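Long-range contacts in quinoline 2-oxidoreductase large subunit (Pseudomonas putida, PDB 1T3Q), which binds the molybdopterin cytosine dinucleotide cofactor and carries the molybdenum centre of a hydroxylase that probably oxidises quinoline at its 2-position: residues A46-I57 with G107-V118; D64-V74 with E128-V136. All coordinates share one frame; numbering follows the deposited sequence.

Contact 1. Residues A46-I57 with G107-V118. With SO4 (sulfate ion), chain M.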
loop_
_atom_site.group_PDB
_atom_site.type_symbol
_atom_site.label_atom_id
_atom_site.label_comp_id
_atom_site.label_asym_id
_atom_site.label_seq_id
_atom_site.Cartn_x
_atom_site.Cartn_y
_atom_site.Cartn_z
ATOM N N ALA B 46 9.853 21.861 -0.785
ATOM C CA ALA B 46 9.491 23.183 -0.283
ATOM C C ALA B 46 9.631 24.099 -1.487
ATOM O O ALA B 46 10.398 23.798 -2.404
ATOM C CB ALA B 46 10.429 23.627 0.819
ATOM N N SER B 47 8.909 25.212 -1.488
ATOM C CA SER B 47 8.962 26.121 -2.623
ATOM C C SER B 47 9.353 27.557 -2.304
ATOM O O SER B 47 9.055 28.080 -1.227
ATOM C CB SER B 47 7.598 26.147 -3.326
ATOM O OG SER B 47 7.215 24.852 -3.759
ATOM N N LEU B 48 10.043 28.182 -3.250
ATOM C CA LEU B 48 10.409 29.585 -3.134
ATOM C C LEU B 48 9.460 30.221 -4.143
ATOM O O LEU B 48 9.379 29.773 -5.290
ATOM C CB LEU B 48 11.857 29.837 -3.559
ATOM C CG LEU B 48 12.224 31.324 -3.651
ATOM C CD1 LEU B 48 12.012 31.999 -2.295
ATOM C CD2 LEU B 48 13.674 31.477 -4.104
ATOM N N ARG B 49 8.739 31.250 -3.718
ATOM C CA ARG B 49 7.773 31.902 -4.587
ATOM C C ARG B 49 8.122 33.341 -4.926
ATOM O O ARG B 49 8.940 33.977 -4.258
ATOM C CB ARG B 49 6.396 31.852 -3.931
ATOM C CG ARG B 49 5.945 30.437 -3.643
ATOM C CD ARG B 49 4.749 30.379 -2.714
ATOM N NE ARG B 49 4.416 28.983 -2.439
ATOM C CZ ARG B 49 3.648 28.229 -3.216
ATOM N NH1 ARG B 49 3.112 28.734 -4.320
ATOM N NH2 ARG B 49 3.436 26.957 -2.901
ATOM N N SER B 50 7.481 33.841 -5.974
ATOM C CA SER B 50 7.680 35.203 -6.431
ATOM C C SER B 50 7.099 36.199 -5.437
ATOM O O SER B 50 5.983 36.025 -4.936
ATOM C CB SER B 50 7.013 35.398 -7.798
ATOM O OG SER B 50 6.953 36.770 -8.145
ATOM N N PRO B 51 7.864 37.250 -5.114
ATOM C CA PRO B 51 7.396 38.270 -4.175
ATOM C C PRO B 51 6.797 39.441 -4.951
ATOM O O PRO B 51 6.375 40.444 -4.370
ATOM C CB PRO B 51 8.671 38.648 -3.434
ATOM C CG PRO B 51 9.686 38.599 -4.535
ATOM C CD PRO B 51 9.326 37.343 -5.306
ATOM N N PHE B 52 6.758 39.299 -6.274
ATOM C CA PHE B 52 6.228 40.343 -7.147
ATOM C C PHE B 52 5.099 39.849 -8.038
ATOM O O PHE B 52 5.094 38.698 -8.476
ATOM C CB PHE B 52 7.342 40.915 -8.033
ATOM C CG PHE B 52 8.476 41.521 -7.262
ATOM C CD1 PHE B 52 9.706 40.877 -7.185
ATOM C CD2 PHE B 52 8.309 42.733 -6.596
ATOM C CE1 PHE B 52 10.759 41.432 -6.453
ATOM C CE2 PHE B 52 9.354 43.296 -5.862
ATOM C CZ PHE B 52 10.581 42.644 -5.791
ATOM N N ALA B 53 4.156 40.742 -8.323
ATOM C CA ALA B 53 3.011 40.417 -9.165
ATOM C C ALA B 53 3.447 40.159 -10.605
ATOM O O ALA B 53 2.883 39.307 -11.291
ATOM C CB ALA B 53 1.993 41.550 -9.118
ATOM N N HIS B 54 4.452 40.901 -11.060
ATOM C CA HIS B 54 4.958 40.738 -12.418
ATOM C C HIS B 54 6.415 41.183 -12.427
ATOM O O HIS B 54 6.717 42.339 -12.136
ATOM C CB HIS B 54 4.147 41.592 -13.392
ATOM C CG HIS B 54 4.376 41.244 -14.830
ATOM N ND1 HIS B 54 4.014 42.081 -15.864
ATOM C CD2 HIS B 54 4.907 40.141 -15.408
ATOM C CE1 HIS B 54 4.314 41.508 -17.016
ATOM N NE2 HIS B 54 4.856 40.329 -16.767
ATOM N N ALA B 55 7.316 40.268 -12.757
ATOM C CA ALA B 55 8.732 40.605 -12.756
ATOM C C ALA B 55 9.574 39.692 -13.618
ATOM O O ALA B 55 9.274 38.509 -13.781
ATOM C CB ALA B 55 9.265 40.582 -11.324
ATOM N N ARG B 56 10.636 40.256 -14.179
ATOM C CA ARG B 56 11.549 39.474 -14.987
ATOM C C ARG B 56 12.524 38.848 -13.996
ATOM O O ARG B 56 12.908 39.481 -13.012
ATOM C CB ARG B 56 12.308 40.375 -15.964
ATOM C CG ARG B 56 13.208 39.626 -16.929
ATOM C CD ARG B 56 13.775 40.576 -17.974
ATOM N NE ARG B 56 14.847 41.420 -17.448
ATOM C CZ ARG B 56 16.094 41.005 -17.249
ATOM N NH1 ARG B 56 17.003 41.842 -16.767
ATOM N NH2 ARG B 56 16.437 39.754 -17.536
ATOM N N ILE B 57 12.899 37.599 -14.235
ATOM C CA ILE B 57 13.845 36.928 -13.362
ATOM C C ILE B 57 15.219 37.094 -14.000
ATOM O O ILE B 57 15.567 36.384 -14.945
ATOM C CB ILE B 57 13.515 35.426 -13.219
ATOM C CG1 ILE B 57 12.109 35.262 -12.629
ATOM C CG2 ILE B 57 14.541 34.750 -12.326
ATOM C CD1 ILE B 57 11.649 33.823 -12.516
ATOM N N GLY B 107 12.212 32.823 -16.231
ATOM C CA GLY B 107 12.545 34.088 -16.861
ATOM C C GLY B 107 11.614 35.219 -16.466
ATOM O O GLY B 107 12.000 36.385 -16.490
ATOM N N VAL B 108 10.381 34.879 -16.097
ATOM C CA VAL B 108 9.410 35.890 -15.695
ATOM C C VAL B 108 8.361 35.276 -14.769
ATOM O O VAL B 108 8.003 34.110 -14.923
ATOM C CB VAL B 108 8.695 36.491 -16.933
ATOM C CG1 VAL B 108 7.975 35.399 -17.699
ATOM C CG2 VAL B 108 7.721 37.575 -16.509
ATOM N N THR B 109 7.896 36.053 -13.796
ATOM C CA THR B 109 6.860 35.579 -12.880
ATOM C C THR B 109 5.625 36.418 -13.173
ATOM O O THR B 109 5.740 37.601 -13.493
ATOM C CB THR B 109 7.274 35.729 -11.392
ATOM O OG1 THR B 109 7.485 37.111 -11.068
ATOM C CG2 THR B 109 8.557 34.957 -11.130
ATOM N N ARG B 110 4.443 35.817 -13.065
ATOM C CA ARG B 110 3.225 36.543 -13.386
ATOM C C ARG B 110 2.210 36.746 -12.266
ATOM O O ARG B 110 1.074 37.133 -12.519
ATOM C CB ARG B 110 2.568 35.892 -14.594
ATOM C CG ARG B 110 3.526 35.769 -15.786
ATOM C CD ARG B 110 2.787 35.380 -17.046
ATOM N NE ARG B 110 3.650 35.335 -18.222
ATOM C CZ ARG B 110 4.340 34.269 -18.617
ATOM N NH1 ARG B 110 5.090 34.335 -19.709
ATOM N NH2 ARG B 110 4.275 33.135 -17.931
ATOM N N PHE B 111 2.622 36.481 -11.033
ATOM C CA PHE B 111 1.765 36.715 -9.876
ATOM C C PHE B 111 2.498 36.382 -8.586
ATOM O O PHE B 111 3.346 35.493 -8.552
ATOM C CB PHE B 111 0.429 35.949 -9.994
ATOM C CG PHE B 111 0.531 34.460 -9.793
ATOM C CD1 PHE B 111 0.456 33.909 -8.512
ATOM C CD2 PHE B 111 0.655 33.603 -10.879
ATOM C CE1 PHE B 111 0.500 32.532 -8.322
ATOM C CE2 PHE B 111 0.703 32.215 -10.698
ATOM C CZ PHE B 111 0.624 31.679 -9.419
ATOM N N VAL B 112 2.206 37.144 -7.539
ATOM C CA VAL B 112 2.827 36.913 -6.246
ATOM C C VAL B 112 2.403 35.527 -5.801
ATOM O O VAL B 112 1.209 35.232 -5.728
ATOM C CB VAL B 112 2.356 37.946 -5.206
ATOM C CG1 VAL B 112 2.918 37.599 -3.833
ATOM C CG2 VAL B 112 2.809 39.336 -5.622
ATOM N N GLY B 113 3.384 34.676 -5.523
ATOM C CA GLY B 113 3.090 33.322 -5.095
ATOM C C GLY B 113 3.462 32.264 -6.114
ATOM O O GLY B 113 3.493 31.077 -5.784
ATOM N N GLU B 114 3.740 32.669 -7.354
ATOM C CA GLU B 114 4.112 31.691 -8.372
ATOM C C GLU B 114 5.431 31.062 -7.950
ATOM O O GLU B 114 6.298 31.737 -7.412
ATOM C CB GLU B 114 4.267 32.359 -9.745
ATOM C CG GLU B 114 4.409 31.372 -10.891
ATOM C CD GLU B 114 4.321 32.042 -12.255
ATOM O OE1 GLU B 114 3.909 31.361 -13.223
ATOM O OE2 GLU B 114 4.664 33.243 -12.360
ATOM N N ILE B 115 5.586 29.766 -8.188
ATOM C CA ILE B 115 6.807 29.074 -7.801
ATOM C C ILE B 115 7.962 29.439 -8.734
ATOM O O ILE B 115 7.805 29.435 -9.950
ATOM C CB ILE B 115 6.600 27.548 -7.824
ATOM C CG1 ILE B 115 5.347 27.179 -7.018
ATOM C CG2 ILE B 115 7.816 26.852 -7.241
ATOM C CD1 ILE B 115 4.940 25.722 -7.157
ATOM N N VAL B 116 9.119 29.759 -8.162
ATOM C CA VAL B 116 10.287 30.107 -8.965
ATOM C C VAL B 116 11.399 29.085 -8.758
ATOM O O VAL B 116 12.341 29.000 -9.547
ATOM C CB VAL B 116 10.813 31.522 -8.623
ATOM C CG1 VAL B 116 9.704 32.542 -8.818
ATOM C CG2 VAL B 116 11.339 31.564 -7.202
ATOM N N ALA B 117 11.283 28.307 -7.688
ATOM C CA ALA B 117 12.263 27.276 -7.385
ATOM C C ALA B 117 11.706 26.285 -6.377
ATOM O O ALA B 117 10.889 26.645 -5.531
ATOM C CB ALA B 117 13.544 27.908 -6.834
ATOM N N VAL B 118 12.137 25.033 -6.483
ATOM C CA VAL B 118 11.708 24.001 -5.550
ATOM C C VAL B 118 12.924 23.297 -4.965
ATOM O O VAL B 118 13.951 23.124 -5.632
ATOM C CB VAL B 118 10.789 22.946 -6.213
ATOM C CG1 VAL B 118 9.449 23.575 -6.555
ATOM C CG2 VAL B 118 11.451 22.370 -7.459
HETATM S S SO4 M . 6.838 31.097 -20.193
HETATM O O1 SO4 M . 6.784 32.345 -20.980
HETATM O O2 SO4 M . 8.092 31.055 -19.417
HETATM O O3 SO4 M . 5.683 31.043 -19.273
HETATM O O4 SO4 M . 6.797 29.939 -21.103
HETATM O O HOH W 1 3.744 38.145 -18.636
#

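Contact 2. Residues D64-V74 with E128-V136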
loop_
_atom_site.group_PDB
_atom_site.type_symbol
_atom_site.label_atom_id
_atom_site.label_comp_id
_atom_site.label_asym_id
_atom_site.label_seq_id
_atom_site.Cartn_x
_atom_site.Cartn_y
_atom_site.Cartn_z
ATOM N N ASP B 64 24.319 27.568 -2.669
ATOM C CA ASP B 64 24.288 27.419 -1.215
ATOM C C ASP B 64 23.166 26.493 -0.765
ATOM O O ASP B 64 23.336 25.702 0.165
ATOM C CB ASP B 64 24.118 28.785 -0.547
ATOM C CG ASP B 64 25.371 29.637 -0.635
ATOM O OD1 ASP B 64 25.315 30.814 -0.222
ATOM O OD2 ASP B 64 26.410 29.126 -1.109
ATOM N N ALA B 65 22.019 26.597 -1.430
ATOM C CA ALA B 65 20.873 25.765 -1.099
ATOM C C ALA B 65 21.185 24.297 -1.391
ATOM O O ALA B 65 20.861 23.412 -0.598
ATOM C CB ALA B 65 19.656 26.224 -1.896
ATOM N N GLN B 66 21.826 24.039 -2.526
ATOM C CA GLN B 66 22.173 22.671 -2.906
ATOM C C GLN B 66 23.179 22.032 -1.954
ATOM O O GLN B 66 23.171 20.815 -1.754
ATOM C CB GLN B 66 22.756 22.639 -4.320
ATOM C CG GLN B 66 21.797 23.060 -5.418
ATOM C CD GLN B 66 22.482 23.127 -6.775
ATOM O OE1 GLN B 66 23.499 23.804 -6.930
ATOM N NE2 GLN B 66 21.928 22.429 -7.761
ATOM N N ALA B 67 24.043 22.856 -1.368
ATOM C CA ALA B 67 25.073 22.361 -0.463
ATOM C C ALA B 67 24.598 22.097 0.963
ATOM O O ALA B 67 25.208 21.312 1.685
ATOM C CB ALA B 67 26.245 23.327 -0.445
ATOM N N LEU B 68 23.513 22.744 1.373
ATOM C CA LEU B 68 23.010 22.548 2.728
ATOM C C LEU B 68 22.760 21.067 2.992
ATOM O O LEU B 68 22.118 20.385 2.194
ATOM C CB LEU B 68 21.713 23.328 2.935
ATOM C CG LEU B 68 21.207 23.370 4.379
ATOM C CD1 LEU B 68 22.107 24.281 5.188
ATOM C CD2 LEU B 68 19.772 23.880 4.419
ATOM N N PRO B 69 23.287 20.540 4.107
ATOM C CA PRO B 69 23.070 19.123 4.412
ATOM C C PRO B 69 21.588 18.753 4.460
ATOM O O PRO B 69 20.761 19.516 4.959
ATOM C CB PRO B 69 23.780 18.935 5.757
ATOM C CG PRO B 69 23.883 20.323 6.312
ATOM C CD PRO B 69 24.166 21.162 5.110
ATOM N N GLY B 70 21.267 17.577 3.929
ATOM C CA GLY B 70 19.887 17.128 3.908
ATOM C C GLY B 70 19.197 17.432 2.589
ATOM O O GLY B 70 18.177 16.827 2.263
ATOM N N VAL B 71 19.745 18.378 1.830
ATOM C CA VAL B 71 19.167 18.747 0.544
ATOM C C VAL B 71 19.636 17.792 -0.544
ATOM O O VAL B 71 20.827 17.507 -0.664
ATOM C CB VAL B 71 19.549 20.176 0.141
ATOM C CG1 VAL B 71 18.992 20.486 -1.246
ATOM C CG2 VAL B 71 19.007 21.165 1.163
ATOM N N GLU B 72 18.690 17.307 -1.342
ATOM C CA GLU B 72 18.998 16.369 -2.409
ATOM C C GLU B 72 18.859 16.985 -3.792
ATOM O O GLU B 72 19.419 16.478 -4.764
ATOM C CB GLU B 72 18.072 15.154 -2.307
ATOM C CG GLU B 72 18.236 14.372 -1.022
ATOM C CD GLU B 72 19.572 13.667 -0.942
ATOM O OE1 GLU B 72 20.067 13.455 0.185
ATOM O OE2 GLU B 72 20.125 13.313 -2.004
ATOM N N LEU B 73 18.128 18.085 -3.886
ATOM C CA LEU B 73 17.908 18.690 -5.187
ATOM C C LEU B 73 17.272 20.065 -5.118
ATOM O O LEU B 73 16.477 20.349 -4.224
ATOM C CB LEU B 73 17.023 17.748 -6.016
ATOM C CG LEU B 73 16.468 18.131 -7.395
ATOM C CD1 LEU B 73 15.895 16.883 -8.052
ATOM C CD2 LEU B 73 15.395 19.203 -7.270
ATOM N N VAL B 74 17.639 20.923 -6.065
ATOM C CA VAL B 74 17.067 22.259 -6.159
ATOM C C VAL B 74 16.876 22.555 -7.646
ATOM O O VAL B 74 17.831 22.518 -8.417
ATOM C CB VAL B 74 17.985 23.335 -5.547
ATOM C CG1 VAL B 74 17.338 24.702 -5.694
ATOM C CG2 VAL B 74 18.239 23.036 -4.079
ATOM N N GLU B 128 12.792 24.057 3.621
ATOM C CA GLU B 128 12.480 25.471 3.791
ATOM C C GLU B 128 13.750 26.237 4.147
ATOM O O GLU B 128 13.956 27.352 3.668
ATOM C CB GLU B 128 11.418 25.670 4.877
ATOM C CG GLU B 128 10.011 25.250 4.444
ATOM C CD GLU B 128 8.969 25.457 5.535
ATOM O OE1 GLU B 128 7.766 25.246 5.261
ATOM O OE2 GLU B 128 9.349 25.828 6.665
ATOM N N ASP B 129 14.602 25.646 4.985
ATOM C CA ASP B 129 15.854 26.308 5.347
ATOM C C ASP B 129 16.623 26.610 4.060
ATOM O O ASP B 129 17.062 27.738 3.838
ATOM C CB ASP B 129 16.736 25.417 6.232
ATOM C CG ASP B 129 16.152 25.175 7.617
ATOM O OD1 ASP B 129 15.371 26.014 8.111
ATOM O OD2 ASP B 129 16.504 24.141 8.223
ATOM N N ALA B 130 16.780 25.591 3.218
ATOM C CA ALA B 130 17.513 25.725 1.959
ATOM C C ALA B 130 16.875 26.714 0.993
ATOM O O ALA B 130 17.580 27.448 0.294
ATOM C CB ALA B 130 17.653 24.360 1.291
ATOM N N ALA B 131 15.545 26.737 0.947
ATOM C CA ALA B 131 14.847 27.651 0.058
ATOM C C ALA B 131 15.213 29.094 0.399
ATOM O O ALA B 131 15.321 29.942 -0.487
ATOM C CB ALA B 131 13.331 27.450 0.169
ATOM N N GLN B 132 15.402 29.376 1.685
ATOM C CA GLN B 132 15.761 30.728 2.095
ATOM C C GLN B 132 17.198 31.078 1.707
ATOM O O GLN B 132 17.610 32.229 1.824
ATOM C CB GLN B 132 15.598 30.896 3.606
ATOM C CG GLN B 132 14.189 30.694 4.111
ATOM C CD GLN B 132 14.021 31.212 5.519
ATOM O OE1 GLN B 132 13.613 32.358 5.726
ATOM N NE2 GLN B 132 14.352 30.381 6.498
ATOM N N LEU B 133 17.955 30.086 1.248
ATOM C CA LEU B 133 19.343 30.317 0.861
ATOM C C LEU B 133 19.465 30.661 -0.613
ATOM O O LEU B 133 20.516 31.110 -1.068
ATOM C CB LEU B 133 20.197 29.085 1.167
ATOM C CG LEU B 133 20.382 28.765 2.650
ATOM C CD1 LEU B 133 21.253 27.533 2.803
ATOM C CD2 LEU B 133 21.010 29.962 3.354
ATOM N N ILE B 134 18.382 30.453 -1.354
ATOM C CA ILE B 134 18.367 30.731 -2.782
ATOM C C ILE B 134 18.389 32.235 -3.015
ATOM O O ILE B 134 17.653 32.986 -2.374
ATOM C CB ILE B 134 17.110 30.127 -3.448
ATOM C CG1 ILE B 134 17.076 28.615 -3.205
ATOM C CG2 ILE B 134 17.112 30.425 -4.945
ATOM C CD1 ILE B 134 15.825 27.926 -3.719
ATOM N N GLN B 135 19.245 32.671 -3.933
ATOM C CA GLN B 135 19.363 34.086 -4.251
ATOM C C GLN B 135 18.747 34.348 -5.621
ATOM O O GLN B 135 19.175 33.778 -6.623
ATOM C CB GLN B 135 20.837 34.503 -4.247
ATOM C CG GLN B 135 21.559 34.219 -2.935
ATOM N N VAL B 136 17.733 35.204 -5.652
ATOM C CA VAL B 136 17.054 35.541 -6.895
ATOM C C VAL B 136 17.081 37.046 -7.142
ATOM O O VAL B 136 16.824 37.838 -6.237
ATOM C CB VAL B 136 15.568 35.090 -6.867
ATOM C CG1 VAL B 136 14.931 35.316 -8.231
ATOM C CG2 VAL B 136 15.468 33.632 -6.465
HETATM O O HOH W 2 22.799 32.233 -0.228
HETATM O O HOH W 3 21.555 29.323 -2.818
#

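Contact 1. Residues A46-I57 with G107-V118
Ser50 and Thr109 meet hydroxyl to hydroxyl: Thr109 OG1 donates to Ser50 OG at 3.0 Å, and Ser50 OG in turn donates to Phe52 O at 2.7 Å, on a lone pair. With OG1 between the backbone N and carbonyl carbon (chi1 62°), Thr109 CG2, beside that N, meets Ile57 CD1 at 3.6 Å, the two side chains crossing at about a right angle. Ile57 is tied by its backbone too, N giving a bond to Gly107 O at 2.7 Å from above the carbonyl plane. Ser50 grips the type II turn from Phe111 to Glu114 at both ends of its backbone: its N reaches Glu114 O at 2.8 Å, and its O accepts from Gly113 N at 3.0 Å. The extended Arg49 chain runs past Gly113, and NH1 meets Gly113 O at 2.8 Å in the guanidinium plane, with Ile115 CG1 over one face. A leucine in place of Arg49 would probably leave Gly113 O without this donor and Glu287 without its salt-bridge mate. Further along, Leu48 O takes Val116 N at 2.9 Å and, weakly, Ala117 N, the mark of a classic beta bulge between antiparallel strands 43-49 and 115-121 of the a/b hammerhead domain.

Contact 2. Residues D64-V74 with E128-V136
Ala65 and Ala130 bring together the two helices of this corner of the a/b hammerhead domain, 63-67 and 124-131, with CA atoms only 4.5 Å apart. The small side chains of both residues are consistent with so close an approach: Ala65 CB lies 3.3 Å from Ala130 O, a carbonyl that accepts the backbone N of Leu133. Ala65 CB also meets Ile134 CG1 at 3.8 Å.

Leu68, just past the end of its helix, spreads its two methyls over the partner. With CG anti to the backbone N (chi1 -171°), CD2 comes down on Ala130 CB at 3.8 Å, while CD1 meets Leu133 CD1 at 4.1 Å, the two leucines crossing at about a right angle. Val71, the last residue of the type II turn that begins at Leu68, presses CG2 against Ala130 CB at 3.5 Å, tighter than usual for two carbons. Val74 CG1 and Ile134 CD1, 4.1 Å apart, extend the apolar patch further along the strand.

No direct hydrogen bond joins the two segments; two waters bridge them instead. One water donates to both Asp64 OD1, at 2.9 Å, and Leu133 O. A second also donates to Leu133 O and accepts from Ala65 N, so this carbonyl holds two waters.

Helix 124-131 also faces the other subunits: Asp129 forms salt bridges with Arg43 of the medium subunit and Arg28 of the small subunit. Beneath the pair of helices lies strand 115-121, whose Val119 touches Val71, Val74 and Ala130, while Ile134 reaches Ala117, Leu48 of strand 43-49 and Ile60 of strand 55-61.

How the contacts relate
Contact 1 is the more buried of the two and the larger, about 1004 Å² against 349 Å²; contact 2 lies farther from the centre of the chain and is only partly buried. Contact 1 is mostly strand pairing, carried by backbone bonds and a few polar side chains, whereas contact 2 is apolar packing with two bridging waters. Strand 55-61 leads into helix 63-67, and strand 115-121 into helix 124-131, so the same two chain runs supply both. Strands 71-76 and 115-121 are neighbours in one sheet, 55-61 and 135-140 in another. They also touch directly: Leu48 CD2 of contact 1 sits 3.7 Å from Val136 CG2 of contact 2.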